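Local coordinates for protein BugD (Bordetella pertussis Tohama I, PDB 2F5X) that is a periplasmic solute receptor that binds aspartic acid and probably passes it to a tripartite tricarboxylate-type transporter, at residues G56-G59 with G60-T64; A143-G146 with I147-S151; T156-V159 with E160-V164; N179-G183 with K184-L188; A291-K294 with Q295-Q299. One frame throughout, in Å; residues are numbered along the deposited sequence.

Contact 1: residues G56-G59 with G60-T64; sequences GGAG and GTIGT
Ala58 O takes two bonds from one residue, Thr61, three positions further on. The hydroxyl Thr61 OG1 donates to Ala58 O at 2.8 Å, and the backbone Thr61 N reaches Ala58 O at 3.1 Å with a nearly straight N-H (164°). Both come to the same face of the Ala58 carbonyl, the amide well above its plane and the hydroxyl tilted only 22° from it. With chi1 at 57°, Thr61 OG1 sits between its own N and C and is turned back toward Ala58. One residue earlier the backbone does the same thing: Gly60 N donates to Gly57 O at 3.1 Å. A water lies within hydrogen-bonding distance of Gly57 O and accepts from Gly63 N, an amide of the first helical turn.

These bonds wind the glycine-rich loop that follows strand 50-54 into the start of helix 61-68, with Gly60 as N-cap. Gly57 and Gly60 have backbone angles that call for glycine; the positive phi of Gly59 favours it. Gly60 O is in turn gripped twice from Thr64, by its N at 3.1 Å and its OG1 at 3.0 Å.

Apolar contact is slight. Ala58 CB lies 4.0 Å from Ile62 CG1, and the same CG1 passes 3.7 Å from Gly57 O. Ile62 is exposed, whereas Thr61 is buried against Ala87 and Tyr91, and Thr64 packs on Leu78 and Met80 of strand 76-81.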
loop_
_atom_site.group_PDB
_atom_site.type_symbol
_atom_site.label_atom_id
_atom_site.label_comp_id
_atom_site.label_asym_id
_atom_site.label_seq_id
_atom_site.Cartn_x
_atom_site.Cartn_y
_atom_site.Cartn_z
ATOM N N GLY A 56 -12.350 5.359 -0.255
ATOM C CA GLY A 56 -11.303 5.995 0.530
ATOM C C GLY A 56 -11.802 6.569 1.845
ATOM O O GLY A 56 -13.011 6.774 2.041
ATOM N N GLY A 57 -10.855 6.803 2.750
ATOM C CA GLY A 57 -11.127 7.418 4.039
ATOM C C GLY A 57 -10.386 6.719 5.159
ATOM O O GLY A 57 -10.229 5.493 5.126
ATOM N N ALA A 58 -9.937 7.508 6.139
ATOM C CA ALA A 58 -9.278 7.017 7.358
ATOM C C ALA A 58 -8.211 5.951 7.093
ATOM O O ALA A 58 -8.184 4.901 7.753
ATOM C CB ALA A 58 -10.316 6.511 8.376
ATOM N N GLY A 59 -7.339 6.235 6.123
ATOM C CA GLY A 59 -6.163 5.418 5.856
ATOM C C GLY A 59 -6.454 4.017 5.339
ATOM O O GLY A 59 -5.611 3.133 5.449
ATOM N N GLY A 60 -7.642 3.822 4.780
ATOM C CA GLY A 60 -8.054 2.518 4.279
ATOM C C GLY A 60 -8.990 1.766 5.221
ATOM O O GLY A 60 -9.534 0.717 4.843
ATOM N N THR A 61 -9.185 2.269 6.443
ATOM C CA THR A 61 -9.994 1.507 7.397
ATOM C C THR A 61 -11.467 1.501 7.036
ATOM O O THR A 61 -12.162 0.543 7.350
ATOM C CB THR A 61 -9.838 1.972 8.860
ATOM O OG1 THR A 61 -10.158 3.363 8.966
ATOM C CG2 THR A 61 -8.388 1.867 9.321
ATOM N N ILE A 62 -11.943 2.567 6.392
ATOM C CA ILE A 62 -13.349 2.637 5.992
ATOM C C ILE A 62 -13.671 1.559 4.951
ATOM O O ILE A 62 -14.671 0.832 5.074
ATOM C CB ILE A 62 -13.714 4.065 5.489
ATOM C CG1 ILE A 62 -13.602 5.091 6.631
ATOM C CG2 ILE A 62 -15.106 4.088 4.842
ATOM C CD1 ILE A 62 -14.356 4.773 7.858
ATOM N N GLY A 63 -12.815 1.437 3.939
ATOM C CA GLY A 63 -13.003 0.418 2.919
ATOM C C GLY A 63 -12.880 -0.990 3.478
ATOM O O GLY A 63 -13.671 -1.880 3.147
ATOM N N THR A 64 -11.892 -1.188 4.344
ATOM C CA THR A 64 -11.677 -2.492 4.964
ATOM C C THR A 64 -12.890 -2.889 5.789
ATOM O O THR A 64 -13.367 -4.030 5.710
ATOM C CB THR A 64 -10.411 -2.462 5.819
ATOM O OG1 THR A 64 -9.276 -2.265 4.957
ATOM C CG2 THR A 64 -10.175 -3.846 6.480
HETATM O O HOH W 1 -10.991 3.505 3.373
#

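Contact 2: residues A143-G146 with I147-S151; sequences ANAG and IGAAS. With ASP (aspartic acid), chain D.
Ser151 OG lies between the strand end and the ligand: it accepts from Ala145 N at 2.8 Å, through a rather bent N-H (135°), and donates to OD1 of the bound aspartic acid at 2.7 Å. A chi1 of 53° holds the hydroxyl between the serine's own N and C, where it faces both partners. Ser151 N donates to the same ligand OD1 at 2.8 Å. The other carboxylate oxygen of the ligand, OD2, accepts from Ala150 N, also at 2.8 Å. Two consecutive amides at the start of helix 150-162 thus hold one oxygen each.

Ala149, the N-cap, points its methyl back at Ala145; the two CB atoms are 3.6 Å apart and line the pocket beside the ligand carboxylate. A type II turn from Gly146 to Ala149 is closed by Ala149 N to Gly146 O. Ahead of it, Asn144 OD1 accepts from Gly146 N at 2.9 Å, an Asx turn in which the amide stands above the carbonyl plane.

This is the strand-to-helix loop of the beta-alpha-beta unit made by strand 141-144, helix 150-162 and strand 167-170. His81, Thr31, Thr174 and Gln192 also hydrogen-bond the ligand. Paired amides at a helix N-terminus, reinforced by a serine hydroxyl held by the amide just beyond the strand end, form a cradle suited to an anionic side-chain carboxylate.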
loop_
_atom_site.group_PDB
_atom_site.type_symbol
_atom_site.label_atom_id
_atom_site.label_comp_id
_atom_site.label_asym_id
_atom_site.label_seq_id
_atom_site.Cartn_x
_atom_site.Cartn_y
_atom_site.Cartn_z
ATOM N N ALA A 143 2.945 14.707 2.875
ATOM C CA ALA A 143 1.651 14.148 2.498
ATOM C C ALA A 143 1.583 12.667 2.840
ATOM O O ALA A 143 2.577 11.956 2.707
ATOM C CB ALA A 143 1.418 14.337 0.995
ATOM N N ASN A 144 0.411 12.206 3.279
ATOM C CA ASN A 144 0.125 10.766 3.320
ATOM C C ASN A 144 -1.348 10.495 2.990
ATOM O O ASN A 144 -2.115 11.427 2.726
ATOM C CB ASN A 144 0.544 10.121 4.654
ATOM C CG ASN A 144 -0.253 10.637 5.855
ATOM O OD1 ASN A 144 -1.431 10.971 5.746
ATOM N ND2 ASN A 144 0.401 10.687 7.015
ATOM N N ALA A 145 -1.733 9.223 2.997
ATOM C CA ALA A 145 -3.097 8.841 2.643
ATOM C C ALA A 145 -3.916 8.468 3.893
ATOM O O ALA A 145 -4.813 7.615 3.838
ATOM C CB ALA A 145 -3.090 7.697 1.592
ATOM N N GLY A 146 -3.591 9.129 5.005
ATOM C CA GLY A 146 -4.313 8.984 6.270
ATOM C C GLY A 146 -3.658 7.979 7.200
ATOM O O GLY A 146 -2.910 7.114 6.743
ATOM N N ILE A 147 -3.944 8.088 8.498
ATOM C CA ILE A 147 -3.410 7.161 9.502
ATOM C C ILE A 147 -3.840 5.734 9.135
ATOM O O ILE A 147 -5.036 5.461 8.950
ATOM C CB ILE A 147 -3.916 7.556 10.920
ATOM C CG1 ILE A 147 -3.313 8.906 11.338
ATOM C CG2 ILE A 147 -3.569 6.470 11.945
ATOM C CD1 ILE A 147 -4.002 9.554 12.516
ATOM N N GLY A 148 -2.869 4.833 9.003
ATOM C CA GLY A 148 -3.154 3.486 8.515
ATOM C C GLY A 148 -2.668 3.210 7.099
ATOM O O GLY A 148 -2.621 2.056 6.684
ATOM N N ALA A 149 -2.313 4.255 6.351
ATOM C CA ALA A 149 -1.870 4.091 4.963
ATOM C C ALA A 149 -0.415 3.632 4.887
ATOM O O ALA A 149 0.323 3.722 5.870
ATOM C CB ALA A 149 -2.054 5.408 4.187
ATOM N N ALA A 150 -0.002 3.169 3.708
ATOM C CA ALA A 150 1.397 2.818 3.452
ATOM C C ALA A 150 2.259 4.073 3.566
ATOM O O ALA A 150 3.328 4.066 4.191
ATOM C CB ALA A 150 1.539 2.196 2.056
ATOM N N SER A 151 1.775 5.158 2.968
ATOM C CA SER A 151 2.475 6.434 3.009
ATOM C C SER A 151 2.528 6.990 4.428
ATOM O O SER A 151 3.433 7.746 4.762
ATOM C CB SER A 151 1.816 7.444 2.055
ATOM O OG SER A 151 0.422 7.554 2.303
HETATM N N ASP D . -2.047 2.414 -1.299
HETATM C CA ASP D . -2.768 3.704 -1.090
HETATM C C ASP D . -3.527 4.134 -2.336
HETATM O O ASP D . -3.815 5.332 -2.520
HETATM C CB ASP D . -1.795 4.800 -0.674
HETATM C CG ASP D . -1.188 4.546 0.682
HETATM O OD1 ASP D . -0.214 5.256 1.025
HETATM O OD2 ASP D . -1.626 3.662 1.463
HETATM O OXT ASP D . -3.840 3.268 -3.154
HETATM O O HOH W 2 4.526 9.994 3.283
#

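Contact 3: residues T156-V159 with E160-V164; sequences TMLV and EALGV
Val159 O and Glu160 O receive the closing bonds of helix 150-162. Val164 N donates to Val159 O at 3.0 Å over a fairly straight N-H (159°), and Gly163 N makes a weak bond to Glu160 O; together they are the pair of a Schellman motif, with Gly163, of positive phi, as its C-prime residue. A further weak bond runs from Gly163 N to Val159 O. Before it the regular pattern holds: Glu160 N to Thr156 O, Ala161 N to Met157 O and Leu162 N to Leu158 O.

Apolar contacts follow the same spacing. Leu158 and Leu162 lie side by side, their CD1 atoms 4.0 Å apart; Leu162 continues onto Ala130 and Val133 of helix 126-136. Beyond the glycine, Val164 crosses Val159 at about a right angle, its CG2 being 4.0 Å from Val159 CB. A chi1 of -61° sets Val164 CG2 between N and C, on the side of Val159.

With chi1 at -71°, Glu160 CG lies beside its own N and comes within 3.1 Å of Thr156 O. Thr156 OG1 bonds back to His152 O.

The Schellman bonds thus cap carbonyls of the last turn, while the Val159–Val164 touch supplies the hydrophobic contact across the helix end that commonly accompanies this motif.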
loop_
_atom_site.group_PDB
_atom_site.type_symbol
_atom_site.label_atom_id
_atom_site.label_comp_id
_atom_site.label_asym_id
_atom_site.label_seq_id
_atom_site.Cartn_x
_atom_site.Cartn_y
_atom_site.Cartn_z
ATOM N N THR A 156 5.902 8.042 8.902
ATOM C CA THR A 156 6.189 7.984 10.330
ATOM C C THR A 156 7.641 7.577 10.534
ATOM O O THR A 156 8.366 8.187 11.329
ATOM C CB THR A 156 5.236 6.977 11.036
ATOM O OG1 THR A 156 3.903 7.516 11.037
ATOM C CG2 THR A 156 5.578 6.857 12.512
HETATM N N MSE A 157 8.066 6.555 9.797
HETATM C CA MSE A 157 9.439 6.072 9.893
HETATM C C MSE A 157 10.426 7.155 9.462
HETATM O O MSE A 157 11.490 7.325 10.066
HETATM C CB MSE A 157 9.609 4.801 9.064
HETATM C CG MSE A 157 8.869 3.623 9.674
HETATM SE SE MSE A 157 8.841 2.119 8.468
HETATM C CE MSE A 157 10.780 1.886 8.245
ATOM N N LEU A 158 10.056 7.905 8.429
ATOM C CA LEU A 158 10.929 8.945 7.903
ATOM C C LEU A 158 11.133 10.076 8.914
ATOM O O LEU A 158 12.272 10.445 9.200
ATOM C CB LEU A 158 10.389 9.489 6.574
ATOM C CG LEU A 158 11.222 10.598 5.913
ATOM C CD1 LEU A 158 12.629 10.109 5.526
ATOM C CD2 LEU A 158 10.492 11.161 4.690
ATOM N N VAL A 159 10.047 10.609 9.477
ATOM C CA VAL A 159 10.198 11.713 10.430
ATOM C C VAL A 159 10.897 11.260 11.709
ATOM O O VAL A 159 11.664 12.011 12.310
ATOM C CB VAL A 159 8.868 12.459 10.734
ATOM C CG1 VAL A 159 8.268 13.014 9.445
ATOM C CG2 VAL A 159 7.858 11.568 11.491
ATOM N N GLU A 160 10.665 10.014 12.098
ATOM C CA GLU A 160 11.368 9.461 13.256
ATOM C C GLU A 160 12.874 9.348 13.003
ATOM O O GLU A 160 13.678 9.713 13.865
ATOM C CB GLU A 160 10.763 8.113 13.665
ATOM C CG GLU A 160 9.377 8.254 14.292
ATOM C CD GLU A 160 9.396 8.811 15.710
ATOM O OE1 GLU A 160 10.409 8.642 16.426
ATOM O OE2 GLU A 160 8.386 9.417 16.115
ATOM N N ALA A 161 13.245 8.854 11.825
ATOM C CA ALA A 161 14.647 8.723 11.442
ATOM C C ALA A 161 15.353 10.067 11.350
ATOM O O ALA A 161 16.535 10.174 11.700
ATOM C CB ALA A 161 14.776 7.960 10.130
ATOM N N LEU A 162 14.632 11.092 10.899
ATOM C CA LEU A 162 15.196 12.442 10.788
ATOM C C LEU A 162 15.096 13.261 12.075
ATOM O O LEU A 162 15.710 14.329 12.192
ATOM C CB LEU A 162 14.530 13.204 9.639
ATOM C CG LEU A 162 14.672 12.625 8.228
ATOM C CD1 LEU A 162 13.850 13.448 7.264
ATOM C CD2 LEU A 162 16.127 12.563 7.789
ATOM N N GLY A 163 14.326 12.768 13.039
ATOM C CA GLY A 163 14.161 13.449 14.311
ATOM C C GLY A 163 13.388 14.745 14.194
ATOM O O GLY A 163 13.685 15.709 14.909
ATOM N N VAL A 164 12.405 14.768 13.294
ATOM C CA VAL A 164 11.582 15.954 13.068
ATOM C C VAL A 164 10.093 15.692 13.276
ATOM O O VAL A 164 9.632 14.550 13.235
ATOM C CB VAL A 164 11.786 16.556 11.641
ATOM C CG1 VAL A 164 13.246 16.987 11.423
ATOM C CG2 VAL A 164 11.325 15.570 10.546
#

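Contact 4: residues N179-G183 with K184-L188; sequences NDLLG and KQVDL
Gln185 N donates to Asp180 O at 2.8 Å (N-H angle 158°) where the chain folds back at the end of helix 174-182 in a Schellman motif. Its companion bond, from Lys184 N to Leu181 O at 3.0 Å, comes from well above the carbonyl plane. Lys184 carries the positive phi that turns the chain out of the helix. Gly183 precedes it, still bonded through its N to Asn179 O.

Among the side chains, Gln185 CB rests against the Asp180 carboxylate carbon CG at 3.9 Å, and the carboxylate and amide planes are turned 70° from one another. The contact is made by the glutamine's CB, for its chain bends at chi2 and carries the amide away. The Asp180 carboxylate has its polar partner in Tyr171, whose hydroxyl bonds to OD2. Val186 CG1 then slips over the last helical turn, 3.6 Å from Leu181 N and 4.1 Å from Leu181 CB; a chi1 of 68° places that methyl between N and C. Leu181, with CG anti to its N, brings CD1 against the returning backbone, 3.6 Å from Val186 O and 3.4 Å from Asp187 O. Val186 O is buried here and has no polar partner in the model.

From this turn the chain enters strand 188-192 next to strand 141-144: Val186 packs on Ser141 and Ala143, Leu188 on Leu142, and Asp187 forms a salt bridge with Arg118 while its other oxygen takes Ser141 N. Leu181 and Leu182 also cover Val205 in a neighbouring loop.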
loop_
_atom_site.group_PDB
_atom_site.type_symbol
_atom_site.label_atom_id
_atom_site.label_comp_id
_atom_site.label_asym_id
_atom_site.label_seq_id
_atom_site.Cartn_x
_atom_site.Cartn_y
_atom_site.Cartn_z
ATOM N N ASN A 179 -1.397 14.513 -7.009
ATOM C CA ASN A 179 -1.912 15.709 -7.680
ATOM C C ASN A 179 -1.378 16.972 -7.004
ATOM O O ASN A 179 -0.894 17.887 -7.672
ATOM C CB ASN A 179 -3.445 15.743 -7.644
ATOM C CG ASN A 179 -4.089 14.748 -8.588
ATOM O OD1 ASN A 179 -5.096 14.108 -8.237
ATOM N ND2 ASN A 179 -3.538 14.618 -9.799
ATOM N N ASP A 180 -1.477 17.018 -5.680
ATOM C CA ASP A 180 -1.022 18.182 -4.935
ATOM C C ASP A 180 0.499 18.317 -4.969
ATOM O O ASP A 180 1.021 19.436 -5.027
ATOM C CB ASP A 180 -1.532 18.156 -3.494
ATOM C CG ASP A 180 -2.871 18.852 -3.334
ATOM O OD1 ASP A 180 -3.480 19.249 -4.352
ATOM O OD2 ASP A 180 -3.381 19.058 -2.219
ATOM N N LEU A 181 1.211 17.191 -4.938
ATOM C CA LEU A 181 2.672 17.235 -5.007
ATOM C C LEU A 181 3.118 17.791 -6.359
ATOM O O LEU A 181 3.976 18.683 -6.431
ATOM C CB LEU A 181 3.269 15.844 -4.766
ATOM C CG LEU A 181 4.789 15.762 -4.609
ATOM C CD1 LEU A 181 5.175 16.018 -3.174
ATOM C CD2 LEU A 181 5.271 14.376 -5.022
ATOM N N LEU A 182 2.510 17.285 -7.430
ATOM C CA LEU A 182 2.788 17.794 -8.772
ATOM C C LEU A 182 2.413 19.266 -8.897
ATOM O O LEU A 182 3.074 20.018 -9.621
ATOM C CB LEU A 182 2.060 16.970 -9.840
ATOM C CG LEU A 182 2.530 15.528 -10.026
ATOM C CD1 LEU A 182 1.560 14.778 -10.939
ATOM C CD2 LEU A 182 3.941 15.458 -10.581
ATOM N N GLY A 183 1.381 19.675 -8.166
ATOM C CA GLY A 183 0.911 21.054 -8.174
ATOM C C GLY A 183 1.684 21.958 -7.233
ATOM O O GLY A 183 1.368 23.149 -7.120
ATOM N N LYS A 184 2.697 21.389 -6.574
ATOM C CA LYS A 184 3.547 22.101 -5.607
ATOM C C LYS A 184 2.771 22.623 -4.389
ATOM O O LYS A 184 3.186 23.596 -3.756
ATOM C CB LYS A 184 4.373 23.213 -6.308
ATOM C CG LYS A 184 5.254 22.644 -7.416
ATOM C CD LYS A 184 5.891 23.683 -8.311
ATOM C CE LYS A 184 6.788 22.980 -9.326
ATOM N NZ LYS A 184 7.605 23.938 -10.126
ATOM N N GLN A 185 1.667 21.952 -4.056
ATOM C CA GLN A 185 0.829 22.309 -2.907
ATOM C C GLN A 185 1.233 21.599 -1.620
ATOM O O GLN A 185 0.807 21.996 -0.526
ATOM C CB GLN A 185 -0.654 22.023 -3.203
ATOM C CG GLN A 185 -1.229 22.855 -4.337
ATOM C CD GLN A 185 -1.779 24.180 -3.856
ATOM O OE1 GLN A 185 -1.028 25.037 -3.398
ATOM N NE2 GLN A 185 -3.094 24.350 -3.952
ATOM N N VAL A 186 2.043 20.545 -1.759
ATOM C CA VAL A 186 2.603 19.806 -0.632
ATOM C C VAL A 186 4.036 19.435 -1.047
ATOM O O VAL A 186 4.330 19.385 -2.250
ATOM C CB VAL A 186 1.709 18.573 -0.261
ATOM C CG1 VAL A 186 1.755 17.496 -1.364
ATOM C CG2 VAL A 186 2.104 17.986 1.092
ATOM N N ASP A 187 4.931 19.205 -0.086
ATOM C CA ASP A 187 6.364 19.170 -0.406
ATOM C C ASP A 187 6.971 17.794 -0.589
ATOM O O ASP A 187 7.729 17.576 -1.525
ATOM C CB ASP A 187 7.185 19.915 0.647
ATOM C CG ASP A 187 6.770 21.354 0.805
ATOM O OD1 ASP A 187 6.358 21.997 -0.181
ATOM O OD2 ASP A 187 6.830 21.934 1.896
ATOM N N LEU A 188 6.643 16.880 0.316
ATOM C CA LEU A 188 7.401 15.639 0.490
ATOM C C LEU A 188 6.439 14.476 0.685
ATOM O O LEU A 188 5.395 14.647 1.306
ATOM C CB LEU A 188 8.266 15.813 1.749
ATOM C CG LEU A 188 9.208 14.711 2.213
ATOM C CD1 LEU A 188 10.355 14.541 1.201
ATOM C CD2 LEU A 188 9.734 15.063 3.601
#

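Contact 5: residues A291-K294 with Q295-Q299; sequences AKVK and QQVPQ
Ala291 O accepts from Gln295 N at 3.0 Å, one regular rung of helix 286-306, and Gln295 CB lies close by the same oxygen.

Lys292 comes next. Its carbonyl takes Gln296 N at 2.9 Å and a weak second bond from Gln295 N. Its side chain, bent at both chi2 and chi3, runs alongside Gln296, with CD 3.9 Å from Gln296 CG. The amide of Gln296 is fixed at its far end, where OE1 accepts from the indole nitrogens of Trp238 and Trp300, while NE2 donates to Gln295 OE1 at 2.8 Å. That bond is nearly straight (170°), lies on a lone pair of the acceptor and is in the plane of both amides. Gln295 NE2 extends the line of bonds to Gln299 OE1, also 2.8 Å and close to straight.

Val293 faces inward. Val297 N donates to Val293 O at 3.1 Å, and the two valines point the same way, CG1 of Val293 being 4.0 Å from CG2 of Val297. Val293 packs on Trp238, Trp242 and Phe84, and both valines touch Tyr99.

Lys294 O meets a proline ring instead of an N-H: Pro298 CD lies 3.1 Å from it, and the helix is kinked here because Pro298 N has no hydrogen to give. The Lys294 side chain stretches away, extended beyond CG.

The three amides form a relay running from the tryptophan indoles to Gln299. Gln295 and Gln296 are each gripped at both the C=O and the NH2 end, which fixes how their amides are turned.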
loop_
_atom_site.group_PDB
_atom_site.type_symbol
_atom_site.label_atom_id
_atom_site.label_comp_id
_atom_site.label_asym_id
_atom_site.label_seq_id
_atom_site.Cartn_x
_atom_site.Cartn_y
_atom_site.Cartn_z
ATOM N N ALA A 291 -0.758 -16.056 7.877
ATOM C CA ALA A 291 0.564 -16.029 8.520
ATOM C C ALA A 291 1.191 -14.641 8.420
ATOM O O ALA A 291 1.816 -14.166 9.371
ATOM C CB ALA A 291 1.487 -17.064 7.893
ATOM N N LYS A 292 1.027 -14.000 7.265
ATOM C CA LYS A 292 1.555 -12.652 7.058
ATOM C C LYS A 292 0.933 -11.667 8.045
ATOM O O LYS A 292 1.646 -10.902 8.695
ATOM C CB LYS A 292 1.326 -12.185 5.611
ATOM C CG LYS A 292 1.934 -10.790 5.293
ATOM C CD LYS A 292 3.471 -10.793 5.362
ATOM C CE LYS A 292 4.111 -11.598 4.238
ATOM N NZ LYS A 292 5.599 -11.630 4.368
ATOM N N VAL A 293 -0.392 -11.684 8.152
ATOM C CA VAL A 293 -1.095 -10.808 9.098
ATOM C C VAL A 293 -0.667 -11.083 10.546
ATOM O O VAL A 293 -0.422 -10.149 11.320
ATOM C CB VAL A 293 -2.641 -10.912 8.944
ATOM C CG1 VAL A 293 -3.376 -10.112 10.053
ATOM C CG2 VAL A 293 -3.078 -10.417 7.561
ATOM N N LYS A 294 -0.562 -12.365 10.896
ATOM C CA LYS A 294 -0.162 -12.791 12.236
ATOM C C LYS A 294 1.209 -12.241 12.628
ATOM O O LYS A 294 1.403 -11.819 13.773
ATOM C CB LYS A 294 -0.170 -14.332 12.328
ATOM C CG LYS A 294 0.264 -14.888 13.686
ATOM C CD LYS A 294 0.355 -16.410 13.675
ATOM C CE LYS A 294 1.070 -16.947 14.923
ATOM N NZ LYS A 294 1.476 -18.378 14.751
ATOM N N GLN A 295 2.144 -12.234 11.680
ATOM C CA GLN A 295 3.493 -11.726 11.928
ATOM C C GLN A 295 3.513 -10.197 11.931
ATOM O O GLN A 295 4.199 -9.577 12.747
ATOM C CB GLN A 295 4.473 -12.265 10.875
ATOM C CG GLN A 295 5.948 -11.960 11.163
ATOM C CD GLN A 295 6.348 -10.540 10.783
ATOM O OE1 GLN A 295 5.767 -9.944 9.868
ATOM N NE2 GLN A 295 7.331 -9.992 11.491
ATOM N N GLN A 296 2.745 -9.595 11.028
ATOM C CA GLN A 296 2.863 -8.161 10.772
ATOM C C GLN A 296 2.233 -7.254 11.821
ATOM O O GLN A 296 2.800 -6.202 12.153
ATOM C CB GLN A 296 2.320 -7.818 9.385
ATOM C CG GLN A 296 3.254 -8.260 8.256
ATOM C CD GLN A 296 4.331 -7.237 7.977
ATOM O OE1 GLN A 296 4.080 -6.247 7.298
ATOM N NE2 GLN A 296 5.536 -7.476 8.492
ATOM N N VAL A 297 1.069 -7.644 12.341
ATOM C CA VAL A 297 0.395 -6.806 13.334
ATOM C C VAL A 297 1.310 -6.523 14.545
ATOM O O VAL A 297 1.541 -5.357 14.864
ATOM C CB VAL A 297 -1.019 -7.334 13.734
ATOM C CG1 VAL A 297 -1.623 -6.466 14.836
ATOM C CG2 VAL A 297 -1.956 -7.343 12.515
ATOM N N PRO A 298 1.870 -7.548 15.194
ATOM C CA PRO A 298 2.782 -7.287 16.319
ATOM C C PRO A 298 4.054 -6.545 15.896
ATOM O O PRO A 298 4.574 -5.741 16.686
ATOM C CB PRO A 298 3.118 -8.687 16.854
ATOM C CG PRO A 298 2.093 -9.596 16.268
ATOM C CD PRO A 298 1.679 -8.994 14.969
ATOM N N GLN A 299 4.541 -6.778 14.675
ATOM C CA GLN A 299 5.748 -6.074 14.236
ATOM C C GLN A 299 5.520 -4.562 14.193
ATOM O O GLN A 299 6.284 -3.787 14.782
ATOM C CB GLN A 299 6.228 -6.570 12.878
ATOM C CG GLN A 299 7.473 -5.849 12.377
ATOM C CD GLN A 299 7.828 -6.227 10.960
ATOM O OE1 GLN A 299 8.133 -7.382 10.686
ATOM N NE2 GLN A 299 7.800 -5.256 10.059
#

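Overall arrangement
Contact 2 is the buried one, and it alone among the five grips the ligand directly; contacts 1, 3, 4 and 5 are only partly buried. Contact 1, its centre about 10 Å from that of contact 2, is likewise a helix entry that relies on backbone amides and hydroxyls. Contacts 3 and 4 are the reverse, helix ends closed by Schellman motifs, farther from the centre of the chain. Helix 150-162 carries contact 2 at its start and contact 3 at its end. Contact 4 touches both, through Ala143 with Leu188 and Val186, and Leu158 with Leu188. Contact 5, mid-helix, about 33 Å from contact 4 between centres, buries its valines, exposes its other side and links glutamine amides.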